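Local atomic coordinates of DUF1491 domain-containing protein (Caulobacter crescentus, PDB entry 4GOQ), a protein that is of unknown function, belongs to the DUF1491 family, and folds as one chain into a five-stranded mixed beta-sheet with a helix packed on each face. Residues D7-A12 / R62-P67; I14-L19 / F103-V108; L38-D43 / A49-E54. All blocks are in the same frame, centred on the assembly; numbering follows the deposited sequence.

Contact 1: D7-A12 / R62-P67; sequences DIWVAA and RFWMQP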
ATOM      1  N   ASP A   7     -12.400  -3.534   0.710  1.00 23.02           N
ATOM      2  CA  ASP A   7     -12.800  -2.218   1.225  1.00 22.96           C
ATOM      3  C   ASP A   7     -12.833  -2.207   2.761  1.00 24.41           C
ATOM      4  O   ASP A   7     -12.520  -1.190   3.362  1.00 24.55           O
ATOM      5  CB  ASP A   7     -14.162  -1.775   0.627  1.00 26.18           C
ATOM      6  CG  ASP A   7     -15.370  -2.553   1.119  1.00 32.24           C
ATOM      7  OD1 ASP A   7     -15.305  -3.796   1.149  1.00 31.00           O
ATOM      8  OD2 ASP A   7     -16.403  -1.919   1.411  1.00 37.15           O
ATOM      9  N   ILE A   8     -13.172  -3.349   3.399  1.00 21.10           N
ATOM     10  CA  ILE A   8     -13.159  -3.452   4.878  1.00 19.26           C
ATOM     11  C   ILE A   8     -11.701  -3.314   5.378  1.00 22.34           C
ATOM     12  O   ILE A   8     -11.415  -2.596   6.339  1.00 21.63           O
ATOM     13  CB  ILE A   8     -13.829  -4.780   5.320  1.00 21.24           C
ATOM     14  CG1 ILE A   8     -15.354  -4.748   4.975  1.00 21.84           C
ATOM     15  CG2 ILE A   8     -13.649  -5.034   6.842  1.00 22.84           C
ATOM     16  CD1 ILE A   8     -16.100  -6.089   5.182  1.00 26.11           C
ATOM     17  N   TRP A   9     -10.811  -4.038   4.747  1.00 20.72           N
ATOM     18  CA  TRP A   9      -9.388  -4.032   5.079  1.00 21.59           C
ATOM     19  C   TRP A   9      -8.790  -2.618   4.848  1.00 26.05           C
ATOM     20  O   TRP A   9      -7.990  -2.127   5.657  1.00 25.81           O
ATOM     21  CB  TRP A   9      -8.680  -5.107   4.224  1.00 21.39           C
ATOM     22  CG  TRP A   9      -7.201  -5.215   4.511  1.00 22.37           C
ATOM     23  CD1 TRP A   9      -6.594  -6.071   5.398  1.00 25.16           C
ATOM     24  CD2 TRP A   9      -6.168  -4.365   3.994  1.00 21.97           C
ATOM     25  NE1 TRP A   9      -5.231  -5.823   5.431  1.00 24.06           N
ATOM     26  CE2 TRP A   9      -4.949  -4.771   4.587  1.00 24.58           C
ATOM     27  CE3 TRP A   9      -6.152  -3.296   3.064  1.00 23.30           C
ATOM     28  CZ2 TRP A   9      -3.731  -4.138   4.299  1.00 23.13           C
ATOM     29  CZ3 TRP A   9      -4.951  -2.653   2.797  1.00 24.63           C
ATOM     30  CH2 TRP A   9      -3.751  -3.097   3.377  1.00 24.55           C
ATOM     31  N   VAL A  10      -9.169  -1.967   3.742  1.00 23.82           N
ATOM     32  CA  VAL A  10      -8.681  -0.617   3.435  1.00 23.70           C
ATOM     33  C   VAL A  10      -9.197   0.380   4.499  1.00 27.29           C
ATOM     34  O   VAL A  10      -8.404   1.197   4.982  1.00 23.61           O
ATOM     35  CB  VAL A  10      -9.004  -0.175   1.977  1.00 26.97           C
ATOM     36  CG1 VAL A  10      -8.610   1.289   1.737  1.00 27.23           C
ATOM     37  CG2 VAL A  10      -8.293  -1.085   0.957  1.00 25.89           C
ATOM     38  N   ALA A  11     -10.478   0.261   4.919  1.00 26.56           N
ATOM     39  CA  ALA A  11     -11.056   1.124   5.965  1.00 26.37           C
ATOM     40  C   ALA A  11     -10.262   0.990   7.271  1.00 29.00           C
ATOM     41  O   ALA A  11     -10.003   1.995   7.943  1.00 27.00           O
ATOM     42  CB  ALA A  11     -12.537   0.791   6.193  1.00 27.45           C
ATOM     43  N   ALA A  12      -9.856  -0.240   7.624  1.00 25.62           N
ATOM     44  CA  ALA A  12      -9.074  -0.457   8.841  1.00 24.45           C
ATOM     45  C   ALA A  12      -7.687   0.205   8.713  1.00 26.05           C
ATOM     46  O   ALA A  12      -7.187   0.785   9.674  1.00 24.42           O
ATOM     47  CB  ALA A  12      -8.912  -1.953   9.105  1.00 24.35           C
ATOM     48  N   ARG A  62      -0.407 -14.278   4.030  1.00 38.03           N
ATOM     49  CA  ARG A  62      -0.205 -13.021   3.313  1.00 36.34           C
ATOM     50  C   ARG A  62       0.931 -12.215   3.917  1.00 35.39           C
ATOM     51  O   ARG A  62       1.036 -12.089   5.144  1.00 32.27           O
ATOM     52  CB  ARG A  62      -1.499 -12.181   3.304  1.00 35.84           C
ATOM     53  CG  ARG A  62      -1.351 -10.749   2.751  1.00 52.22           C
ATOM     54  CD  ARG A  62      -1.355 -10.642   1.229  1.00 63.63           C
ATOM     55  NE  ARG A  62      -2.697 -10.851   0.676  1.00 72.38           N
ATOM     56  CZ  ARG A  62      -2.969 -11.627  -0.367  1.00 81.88           C
ATOM     57  NH1 ARG A  62      -1.992 -12.246  -1.014  1.00 67.80           N
ATOM     58  NH2 ARG A  62      -4.216 -11.757  -0.796  1.00 68.19           N
ATOM     59  N   PHE A  63       1.761 -11.631   3.036  1.00 31.32           N
ATOM     60  CA  PHE A  63       2.829 -10.733   3.434  1.00 28.92           C
ATOM     61  C   PHE A  63       2.975  -9.636   2.368  1.00 30.13           C
ATOM     62  O   PHE A  63       2.354  -9.708   1.300  1.00 30.36           O
ATOM     63  CB  PHE A  63       4.140 -11.484   3.710  1.00 31.55           C
ATOM     64  CG  PHE A  63       4.930 -11.970   2.505  1.00 34.18           C
ATOM     65  CD1 PHE A  63       4.706 -13.236   1.969  1.00 38.51           C
ATOM     66  CD2 PHE A  63       5.949 -11.197   1.965  1.00 34.42           C
ATOM     67  CE1 PHE A  63       5.457 -13.691   0.873  1.00 39.12           C
ATOM     68  CE2 PHE A  63       6.683 -11.645   0.863  1.00 37.87           C
ATOM     69  CZ  PHE A  63       6.457 -12.906   0.349  1.00 37.21           C
ATOM     70  N   TRP A  64       3.709  -8.589   2.703  1.00 25.27           N
ATOM     71  CA  TRP A  64       3.922  -7.477   1.767  1.00 24.83           C
ATOM     72  C   TRP A  64       5.351  -7.475   1.227  1.00 30.18           C
ATOM     73  O   TRP A  64       6.313  -7.599   1.978  1.00 31.25           O
ATOM     74  CB  TRP A  64       3.597  -6.136   2.441  1.00 22.90           C
ATOM     75  CG  TRP A  64       2.152  -6.040   2.848  1.00 23.73           C
ATOM     76  CD1 TRP A  64       1.596  -6.447   4.026  1.00 26.56           C
ATOM     77  CD2 TRP A  64       1.067  -5.599   2.019  1.00 24.08           C
ATOM     78  NE1 TRP A  64       0.225  -6.233   4.005  1.00 25.93           N
ATOM     79  CE2 TRP A  64      -0.120  -5.703   2.782  1.00 27.56           C
ATOM     80  CE3 TRP A  64       0.995  -5.057   0.721  1.00 25.40           C
ATOM     81  CZ2 TRP A  64      -1.377  -5.380   2.251  1.00 27.22           C
ATOM     82  CZ3 TRP A  64      -0.245  -4.715   0.205  1.00 27.28           C
ATOM     83  CH2 TRP A  64      -1.408  -4.832   0.978  1.00 27.64           C
HETATM   84  N   MSE A  65       5.477  -7.350  -0.078  1.00 28.43           N
HETATM   85  CA  MSE A  65       6.763  -7.319  -0.777  0.50 26.97           C
HETATM   86  C   MSE A  65       6.917  -5.940  -1.404  1.00 29.66           C
HETATM   87  O   MSE A  65       5.908  -5.252  -1.573  1.00 27.11           O
HETATM   88  CB  MSE A  65       6.870  -8.461  -1.836  0.50 28.69           C
HETATM   89  CG  MSE A  65       5.834  -8.396  -2.984  0.50 34.12           C
HETATM   90 SE   MSE A  65       5.958  -9.860  -4.336  0.38 41.80          SE
HETATM   91  CE  MSE A  65       5.109  -8.983  -5.803  0.50 38.69           C
ATOM     92  N   GLN A  66       8.142  -5.543  -1.771  1.00 27.46           N
ATOM     93  CA  GLN A  66       8.394  -4.274  -2.480  1.00 28.02           C
ATOM     94  C   GLN A  66       8.691  -4.640  -3.921  1.00 31.61           C
ATOM     95  O   GLN A  66       9.726  -5.248  -4.193  1.00 32.01           O
ATOM     96  CB  GLN A  66       9.513  -3.443  -1.837  1.00 29.66           C
ATOM     97  CG  GLN A  66       9.116  -2.981  -0.435  1.00 29.74           C
ATOM     98  CD  GLN A  66      10.223  -2.217   0.218  1.00 38.39           C
ATOM     99  OE1 GLN A  66      10.684  -1.206  -0.301  1.00 31.14           O
ATOM    100  NE2 GLN A  66      10.686  -2.691   1.366  1.00 33.86           N
ATOM    101  N   PRO A  67       7.727  -4.409  -4.835  1.00 27.25           N
ATOM    102  CA  PRO A  67       7.928  -4.830  -6.240  1.00 26.76           C
ATOM    103  C   PRO A  67       8.865  -3.910  -7.021  1.00 28.93           C
ATOM    104  O   PRO A  67       9.288  -4.239  -8.129  1.00 28.70           O
ATOM    105  CB  PRO A  67       6.518  -4.779  -6.818  1.00 27.08           C
ATOM    106  CG  PRO A  67       5.833  -3.692  -6.038  1.00 31.36           C
ATOM    107  CD  PRO A  67       6.415  -3.741  -4.645  1.00 27.19           C
TER
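W9 and W64 form an aromatic pair that bridges helix 6-19 and the edge strand 62-65, the only point at which these two segments meet. The backbones stay far apart, with the CA atoms of W9 and R62 separated by 13.0 Å, so the two indoles span the gap from opposite directions. Their six-membered rings have centroids 5.5 Å apart and planes inclined at 32°, which makes the pair oblique: neither a parallel-displaced stack nor an edge-to-face arrangement. Touching is confined to the benzo ends. CZ2 of W9 lies 3.4 Å from CZ2 of W64. The neighbouring atoms are a little further apart, CH2 of W9 being 3.8 Å from CH2 of W64. The small joint buried surface, 77 Å², fits so narrow a meeting point. The fold is a mixed beta-sheet with helix 6-19 on one face, and W64 projects from the last strand of the sheet toward this helix. With CG of W9 anti to the backbone N (chi1 -178°), the indole extends from the helix toward the strand, and CG2 of V10 lies in the ring plane at its edge. V37 of strand 37-43, two places in from the edge strand, and L104 of the C-terminal loop each touch both tryptophans, so the pair belongs to a larger apolar cluster. The pyrrole nitrogens have a common polar partner: NE1 of W9 is hydrogen-bonded to OE2 of E106, and NE1 of W64 to OE1. One carboxylate thereby engages both N-H groups and probably restrains the rotation of both ring systems.

Contact 2: I14-L19 / F103-V108; sequences IRRAEL and FLTEPV
The last turns of helix 6-19 pack against the loop that follows strand 91-97, where R16 and A17 receive F103 and T105. F103 presents its ring to the helix face-on: CA of A17 stands 3.6 Å from the ring centroid and only 7° off the normal, a CH-pi contact with the helix backbone. CB of A17 adds an apolar touch at CD2 of F103, also at 3.6 Å. With only a methyl group on A17, the ring lies directly over its CA, and L13 and A22 also touch the phenyl group. Beside this apolar patch, the carbonyl oxygen of F103 accepts two hydrogen bonds from one guanidinium. NE of R16 reaches F103 O at 2.8 Å and NH2 of R16 reaches the same atom at 3.0 Å, an unequal side-on grip. The NE bond is the straighter, with an angle of 152° at its hydrogen. The oxygen lies close to the guanidinium plane for both bonds, and the bend of the arginine chain at chi3 (49°) turns that edge onto the carbonyl. A methyl group then packs over one guanidinium face, CG2 of T105 sitting 3.6 Å from CZ of R16. The carboxylate of E106 is nearby but not in contact, and would probably add only a mild electrostatic attraction. Positive phi at F103 places its backbone in the left-handed region, where the loop turns. This pairing of an arginine-bound main-chain carbonyl with an aromatic ring laid on an alanine is loop-to-helix packing at the outer layer of an alpha/beta sandwich.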
ATOM      1  N   ILE A  14      -6.753   2.834   6.760  1.00 26.32           N
ATOM      2  CA  ILE A  14      -6.963   4.301   6.788  1.00 27.40           C
ATOM      3  C   ILE A  14      -7.200   4.742   8.191  1.00 29.08           C
ATOM      4  O   ILE A  14      -6.551   5.676   8.661  1.00 29.13           O
ATOM      5  CB  ILE A  14      -8.138   4.762   5.867  1.00 30.73           C
ATOM      6  CG1 ILE A  14      -7.880   4.427   4.405  1.00 31.12           C
ATOM      7  CG2 ILE A  14      -8.475   6.256   6.062  1.00 32.55           C
ATOM      8  CD1 ILE A  14      -9.183   4.552   3.570  1.00 39.78           C
ATOM      9  N   ARG A  15      -8.111   4.059   8.894  1.00 27.71           N
ATOM     10  CA  ARG A  15      -8.458   4.383  10.265  1.00 28.88           C
ATOM     11  C   ARG A  15      -7.238   4.338  11.175  1.00 33.87           C
ATOM     12  O   ARG A  15      -7.002   5.285  11.922  1.00 34.53           O
ATOM     13  CB  ARG A  15      -9.543   3.414  10.765  1.00 29.72           C
ATOM     14  CG  ARG A  15      -9.713   3.398  12.253  1.00 35.91           C
ATOM     15  CD  ARG A  15     -10.929   2.543  12.543  1.00 42.03           C
ATOM     16  NE  ARG A  15     -11.000   2.150  13.943  1.00 43.47           N
ATOM     17  CZ  ARG A  15     -11.466   2.922  14.915  1.00 54.35           C
ATOM     18  NH1 ARG A  15     -11.854   4.169  14.656  1.00 38.12           N
ATOM     19  NH2 ARG A  15     -11.509   2.474  16.159  1.00 42.11           N
ATOM     20  N   ARG A  16      -6.460   3.245  11.108  1.00 29.70           N
ATOM     21  CA  ARG A  16      -5.241   3.073  11.890  1.00 28.89           C
ATOM     22  C   ARG A  16      -4.208   4.179  11.593  1.00 30.96           C
ATOM     23  O   ARG A  16      -3.589   4.707  12.512  1.00 31.75           O
ATOM     24  CB  ARG A  16      -4.648   1.679  11.567  1.00 29.49           C
ATOM     25  CG  ARG A  16      -3.621   1.152  12.529  1.00 30.96           C
ATOM     26  CD  ARG A  16      -3.459  -0.368  12.439  1.00 25.71           C
ATOM     27  NE  ARG A  16      -3.282  -0.853  11.062  1.00 23.29           N
ATOM     28  CZ  ARG A  16      -4.170  -1.592  10.394  1.00 30.70           C
ATOM     29  NH1 ARG A  16      -5.315  -1.954  10.971  1.00 28.62           N
ATOM     30  NH2 ARG A  16      -3.911  -1.990   9.149  1.00 24.68           N
ATOM     31  N   ALA A  17      -3.981   4.492  10.310  1.00 27.30           N
ATOM     32  CA  ALA A  17      -3.004   5.513   9.926  1.00 26.96           C
ATOM     33  C   ALA A  17      -3.436   6.871  10.457  1.00 33.24           C
ATOM     34  O   ALA A  17      -2.629   7.560  11.086  1.00 32.27           O
ATOM     35  CB  ALA A  17      -2.837   5.546   8.413  1.00 26.61           C
ATOM     36  N   GLU A  18      -4.734   7.225  10.277  1.00 31.64           N
ATOM     37  CA  GLU A  18      -5.276   8.499  10.769  1.00 32.09           C
ATOM     38  C   GLU A  18      -5.136   8.611  12.273  1.00 33.85           C
ATOM     39  O   GLU A  18      -4.719   9.662  12.739  1.00 34.08           O
ATOM     40  CB  GLU A  18      -6.734   8.694  10.365  1.00 33.68           C
ATOM     41  CG  GLU A  18      -6.913   8.977   8.884  1.00 44.25           C
ATOM     42  CD  GLU A  18      -8.348   9.226   8.465  1.00 57.00           C
ATOM     43  OE1 GLU A  18      -9.274   8.728   9.150  1.00 46.38           O
ATOM     44  OE2 GLU A  18      -8.545   9.905   7.432  1.00 51.03           O
ATOM     45  N   LEU A  19      -5.404   7.526  13.027  1.00 32.58           N
ATOM     46  CA  LEU A  19      -5.244   7.501  14.493  1.00 33.29           C
ATOM     47  C   LEU A  19      -3.787   7.668  14.922  1.00 36.44           C
ATOM     48  O   LEU A  19      -3.536   8.103  16.033  1.00 37.31           O
ATOM     49  CB  LEU A  19      -5.783   6.214  15.120  1.00 34.10           C
ATOM     50  CG  LEU A  19      -7.272   5.904  14.934  1.00 40.08           C
ATOM     51  CD1 LEU A  19      -7.613   4.586  15.584  1.00 41.55           C
ATOM     52  CD2 LEU A  19      -8.144   7.007  15.470  1.00 42.90           C
ATOM     53  N   PHE A 103       1.760   1.232   8.667  1.00 25.18           N
ATOM     54  CA  PHE A 103       0.564   0.806   9.439  1.00 24.49           C
ATOM     55  C   PHE A 103      -0.012  -0.561   8.988  1.00 26.55           C
ATOM     56  O   PHE A 103      -1.169  -0.885   9.282  1.00 25.44           O
ATOM     57  CB  PHE A 103      -0.542   1.895   9.387  1.00 25.81           C
ATOM     58  CG  PHE A 103      -0.060   3.196   9.991  1.00 27.84           C
ATOM     59  CD1 PHE A 103      -0.055   3.384  11.371  1.00 30.09           C
ATOM     60  CD2 PHE A 103       0.453   4.211   9.185  1.00 29.15           C
ATOM     61  CE1 PHE A 103       0.394   4.592  11.927  1.00 30.54           C
ATOM     62  CE2 PHE A 103       0.903   5.415   9.745  1.00 31.58           C
ATOM     63  CZ  PHE A 103       0.866   5.598  11.109  1.00 28.81           C
ATOM     64  N   LEU A 104       0.798  -1.366   8.299  1.00 23.12           N
ATOM     65  CA  LEU A 104       0.344  -2.692   7.854  1.00 22.99           C
ATOM     66  C   LEU A 104       0.467  -3.677   8.995  1.00 26.87           C
ATOM     67  O   LEU A 104       1.491  -3.678   9.678  1.00 28.05           O
ATOM     68  CB  LEU A 104       1.175  -3.163   6.640  1.00 22.99           C
ATOM     69  CG  LEU A 104       1.041  -2.270   5.379  1.00 27.37           C
ATOM     70  CD1 LEU A 104       2.135  -2.586   4.349  1.00 27.80           C
ATOM     71  CD2 LEU A 104      -0.372  -2.346   4.799  1.00 26.18           C
ATOM     72  N   THR A 105      -0.539  -4.540   9.191  1.00 23.23           N
ATOM     73  CA  THR A 105      -0.461  -5.518  10.306  1.00 24.40           C
ATOM     74  C   THR A 105       0.201  -6.827   9.879  1.00 31.23           C
ATOM     75  O   THR A 105       0.723  -7.539  10.732  1.00 32.15           O
ATOM     76  CB  THR A 105      -1.826  -5.796  10.930  1.00 31.58           C
ATOM     77  OG1 THR A 105      -2.681  -6.427   9.973  1.00 30.42           O
ATOM     78  CG2 THR A 105      -2.478  -4.547  11.489  1.00 31.50           C
ATOM     79  N   GLU A 106       0.148  -7.162   8.577  1.00 28.54           N
ATOM     80  CA  GLU A 106       0.749  -8.387   8.033  1.00 28.49           C
ATOM     81  C   GLU A 106       2.267  -8.220   7.940  1.00 30.34           C
ATOM     82  O   GLU A 106       2.737  -7.086   7.848  1.00 29.40           O
ATOM     83  CB  GLU A 106       0.169  -8.724   6.637  1.00 29.95           C
ATOM     84  CG  GLU A 106      -1.355  -8.858   6.571  1.00 31.71           C
ATOM     85  CD  GLU A 106      -2.135  -7.563   6.453  1.00 40.97           C
ATOM     86  OE1 GLU A 106      -1.513  -6.494   6.242  1.00 29.95           O
ATOM     87  OE2 GLU A 106      -3.375  -7.608   6.632  1.00 29.39           O
ATOM     88  N   PRO A 107       3.050  -9.321   7.879  1.00 29.51           N
ATOM     89  CA  PRO A 107       4.507  -9.177   7.752  1.00 29.47           C
ATOM     90  C   PRO A 107       4.912  -8.471   6.468  1.00 32.38           C
ATOM     91  O   PRO A 107       4.246  -8.567   5.432  1.00 29.83           O
ATOM     92  CB  PRO A 107       5.006 -10.625   7.758  1.00 31.93           C
ATOM     93  CG  PRO A 107       3.946 -11.397   8.463  1.00 35.94           C
ATOM     94  CD  PRO A 107       2.669 -10.744   7.985  1.00 31.27           C
ATOM     95  N   VAL A 108       6.023  -7.763   6.547  1.00 29.96           N
ATOM     96  CA  VAL A 108       6.533  -6.973   5.451  1.00 31.36           C
ATOM     97  C   VAL A 108       7.968  -7.445   5.090  1.00 37.79           C
ATOM     98  O   VAL A 108       8.742  -7.782   5.971  1.00 36.33           O
ATOM     99  CB  VAL A 108       6.487  -5.471   5.868  1.00 35.57           C
ATOM    100  CG1 VAL A 108       7.286  -4.600   4.924  1.00 35.03           C
ATOM    101  CG2 VAL A 108       5.050  -4.954   5.989  1.00 34.86           C
TER

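Contact 3: L38-D43 / A49-E54; sequences LVKAVD and ARLFSE
V39 and F52, together with A41 and R50, are the hydrogen-bonded pairs of an antiparallel beta hairpin in the middle of the sheet, whose segments 38-43 and 49-54 run at 161° to each other, close to antiparallel. Four backbone bonds make this the tight part. V39 N donates to F52 O at 2.9 Å and F52 N returns a bond to V39 O at 2.8 Å, while A41 and R50 repeat the exchange through A41 N to R50 O and R50 N to A41 O. CA-H...O contacts to the same carbonyls supplement these bonds, such as K40 CA to R50 O at 3.4 Å. On the face turned to helix 74-86, the side chains of L51 and K40 cross obliquely, CD1 of L51 lying 3.6 Å from CB of K40, and CD2 of L38 packs at 3.5 Å on CB of S53. V42 and A49 meet more lightly through CG2 and CB, 4.0 Å apart. On the opposite face the F52 ring edge lies against CB of A41, and H102 meets the same ring edge-to-face. The looser, wetter side is at R50, which is partly exposed. The CZ edge of F52 points at one face of its guanidinium, its NE donates to a water at 2.9 Å, and that water donates to A41 O, which thus accepts two bonds. NH2 of R50 is held by the carbonyl of G100. K40, in contrast, is buried: its chain extends fully beyond CG, carrying NZ away from L51 to salt bridges with D77, E73 and E94. Paired backbone bonds and apolar packing hold the hairpin together, while the buried K40 charge is probably balanced by three acids and R50 is satisfied by a carbonyl and a water.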
ATOM      1  N   LEU A  38      -2.112  -1.838  -3.534  1.00 25.56           N
ATOM      2  CA  LEU A  38      -0.773  -1.262  -3.531  1.00 24.77           C
ATOM      3  C   LEU A  38      -0.750  -0.239  -2.428  1.00 26.24           C
ATOM      4  O   LEU A  38      -1.627   0.610  -2.389  1.00 26.80           O
ATOM      5  CB  LEU A  38      -0.390  -0.566  -4.859  1.00 26.70           C
ATOM      6  CG  LEU A  38       0.003  -1.378  -6.071  1.00 33.83           C
ATOM      7  CD1 LEU A  38       0.543  -0.432  -7.163  1.00 32.43           C
ATOM      8  CD2 LEU A  38       1.075  -2.443  -5.737  1.00 38.48           C
ATOM      9  N   VAL A  39       0.260  -0.267  -1.565  1.00 23.78           N
ATOM     10  CA  VAL A  39       0.384   0.734  -0.512  1.00 23.17           C
ATOM     11  C   VAL A  39       1.663   1.524  -0.745  1.00 25.83           C
ATOM     12  O   VAL A  39       2.735   0.934  -0.795  1.00 25.69           O
ATOM     13  CB  VAL A  39       0.355   0.114   0.914  1.00 25.62           C
ATOM     14  CG1 VAL A  39       0.552   1.189   1.991  1.00 25.66           C
ATOM     15  CG2 VAL A  39      -0.933  -0.662   1.148  1.00 25.11           C
ATOM     16  N   LYS A  40       1.537   2.844  -0.886  1.00 24.06           N
ATOM     17  CA  LYS A  40       2.672   3.759  -1.029  1.00 23.77           C
ATOM     18  C   LYS A  40       2.879   4.448   0.306  1.00 28.66           C
ATOM     19  O   LYS A  40       2.025   5.219   0.717  1.00 28.86           O
ATOM     20  CB  LYS A  40       2.395   4.784  -2.135  1.00 25.55           C
ATOM     21  CG  LYS A  40       3.579   5.739  -2.383  1.00 27.07           C
ATOM     22  CD  LYS A  40       3.097   6.778  -3.428  1.00 31.61           C
ATOM     23  CE  LYS A  40       4.086   7.835  -3.717  1.00 42.03           C
ATOM     24  NZ  LYS A  40       3.442   8.952  -4.479  1.00 32.30           N
ATOM     25  N   ALA A  41       3.992   4.163   0.996  1.00 26.85           N
ATOM     26  CA  ALA A  41       4.271   4.763   2.299  1.00 25.43           C
ATOM     27  C   ALA A  41       5.349   5.828   2.134  1.00 27.88           C
ATOM     28  O   ALA A  41       6.458   5.519   1.723  1.00 26.76           O
ATOM     29  CB  ALA A  41       4.704   3.687   3.288  1.00 25.47           C
ATOM     30  N   VAL A  42       4.993   7.083   2.378  1.00 27.05           N
ATOM     31  CA  VAL A  42       5.902   8.215   2.193  1.00 29.74           C
ATOM     32  C   VAL A  42       6.411   8.663   3.548  1.00 37.28           C
ATOM     33  O   VAL A  42       5.604   8.941   4.444  1.00 36.28           O
ATOM     34  CB  VAL A  42       5.230   9.395   1.413  1.00 33.54           C
ATOM     35  CG1 VAL A  42       6.189  10.585   1.260  1.00 34.55           C
ATOM     36  CG2 VAL A  42       4.719   8.940   0.046  1.00 32.30           C
ATOM     37  N   ASP A  43       7.750   8.737   3.683  1.00 37.44           N
ATOM     38  CA  ASP A  43       8.441   9.203   4.886  1.00 38.93           C
ATOM     39  C   ASP A  43       8.717  10.675   4.675  1.00 46.58           C
ATOM     40  O   ASP A  43       9.575  11.045   3.863  1.00 45.60           O
ATOM     41  CB  ASP A  43       9.721   8.374   5.155  1.00 40.62           C
ATOM     42  CG  ASP A  43      10.421   8.620   6.501  1.00 47.41           C
ATOM     43  OD1 ASP A  43      10.337   9.761   7.023  1.00 47.81           O
ATOM     44  OD2 ASP A  43      11.085   7.676   7.010  1.00 46.34           O
ATOM     45  N   ALA A  49      10.298   7.163  -0.013  1.00 32.42           N
ATOM     46  CA  ALA A  49       9.033   6.442  -0.079  1.00 29.90           C
ATOM     47  C   ALA A  49       9.229   4.983  -0.459  1.00 29.88           C
ATOM     48  O   ALA A  49      10.232   4.606  -1.083  1.00 29.85           O
ATOM     49  CB  ALA A  49       8.109   7.134  -1.071  1.00 30.50           C
ATOM     50  N   ARG A  50       8.253   4.154  -0.073  1.00 24.65           N
ATOM     51  CA  ARG A  50       8.274   2.742  -0.386  1.00 24.97           C
ATOM     52  C   ARG A  50       6.943   2.341  -0.980  1.00 27.26           C
ATOM     53  O   ARG A  50       5.923   2.964  -0.688  1.00 26.17           O
ATOM     54  CB  ARG A  50       8.565   1.902   0.876  1.00 25.66           C
ATOM     55  CG  ARG A  50       9.998   2.066   1.400  1.00 27.55           C
ATOM     56  CD  ARG A  50      10.161   1.307   2.713  1.00 31.11           C
ATOM     57  NE  ARG A  50       9.331   1.871   3.786  1.00 34.75           N
ATOM     58  CZ  ARG A  50       9.131   1.279   4.962  1.00 44.34           C
ATOM     59  NH1 ARG A  50       9.706   0.121   5.232  1.00 29.80           N
ATOM     60  NH2 ARG A  50       8.356   1.850   5.878  1.00 32.14           N
ATOM     61  N   LEU A  51       6.952   1.298  -1.792  1.00 23.99           N
ATOM     62  CA  LEU A  51       5.717   0.777  -2.386  1.00 24.81           C
ATOM     63  C   LEU A  51       5.620  -0.705  -2.014  1.00 27.95           C
ATOM     64  O   LEU A  51       6.609  -1.440  -2.134  1.00 27.09           O
ATOM     65  CB  LEU A  51       5.751   1.003  -3.901  1.00 25.65           C
ATOM     66  CG  LEU A  51       4.449   0.933  -4.676  1.00 32.50           C
ATOM     67  CD1 LEU A  51       3.478   2.036  -4.235  1.00 33.50           C
ATOM     68  CD2 LEU A  51       4.731   1.142  -6.159  1.00 36.40           C
ATOM     69  N   PHE A  52       4.459  -1.113  -1.475  1.00 23.70           N
ATOM     70  CA  PHE A  52       4.219  -2.477  -1.029  1.00 23.64           C
ATOM     71  C   PHE A  52       3.073  -3.097  -1.834  1.00 27.71           C
ATOM     72  O   PHE A  52       2.047  -2.441  -2.039  1.00 28.07           O
ATOM     73  CB  PHE A  52       3.891  -2.502   0.499  1.00 24.73           C
ATOM     74  CG  PHE A  52       4.995  -1.967   1.387  1.00 26.15           C
ATOM     75  CD1 PHE A  52       6.086  -2.763   1.724  1.00 28.82           C
ATOM     76  CD2 PHE A  52       4.938  -0.676   1.897  1.00 26.97           C
ATOM     77  CE1 PHE A  52       7.103  -2.273   2.549  1.00 30.38           C
ATOM     78  CE2 PHE A  52       5.945  -0.195   2.737  1.00 28.89           C
ATOM     79  CZ  PHE A  52       7.030  -0.988   3.044  1.00 27.97           C
ATOM     80  N   SER A  53       3.274  -4.333  -2.317  1.00 24.46           N
ATOM     81  CA  SER A  53       2.267  -5.146  -3.009  1.00 23.53           C
ATOM     82  C   SER A  53       2.117  -6.491  -2.281  1.00 28.14           C
ATOM     83  O   SER A  53       2.982  -6.901  -1.500  1.00 26.53           O
ATOM     84  CB  SER A  53       2.582  -5.351  -4.487  1.00 26.03           C
ATOM     85  OG  SER A  53       3.750  -6.142  -4.658  1.00 34.41           O
ATOM     86  N   GLU A  54       1.000  -7.159  -2.523  1.00 29.55           N
ATOM     87  CA  GLU A  54       0.660  -8.412  -1.850  1.00 30.99           C
ATOM     88  C   GLU A  54       1.394  -9.616  -2.397  1.00 35.60           C
ATOM     89  O   GLU A  54       1.552  -9.765  -3.600  1.00 36.33           O
ATOM     90  CB  GLU A  54      -0.840  -8.660  -1.966  1.00 32.79           C
ATOM     91  CG  GLU A  54      -1.695  -7.562  -1.374  1.00 39.28           C
ATOM     92  CD  GLU A  54      -3.187  -7.811  -1.483  1.00 57.69           C
ATOM     93  OE1 GLU A  54      -3.707  -8.727  -0.809  1.00 62.93           O
ATOM     94  OE2 GLU A  54      -3.841  -7.083  -2.253  1.00 53.41           O
TER
HETATM   95  O   HOH W   1       8.096   4.537   3.967  1.00 37.59           O

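Overall arrangement
From the N terminus, helix 6-19 supplies first 7-12 and then 14-19, the opening segments of contacts 1 and 2. The hairpin of contact 3 follows and closes the shortest loop, nested inside the loops of both other contacts. Contact 1 closes when the chain reaches 62-67, and contact 2 only at 103-108, so these two cross. Strand 62-65 lies beside strand 48-56 in the sheet, joined by M65 O to S53 N and by the R62-E54 salt bridge. The C-terminal loop completes the connection, with P107 O bonded to W64 N and V108 packed on F52. One helix, the central hairpin, the edge strand and the C-terminal loop are thus tied together.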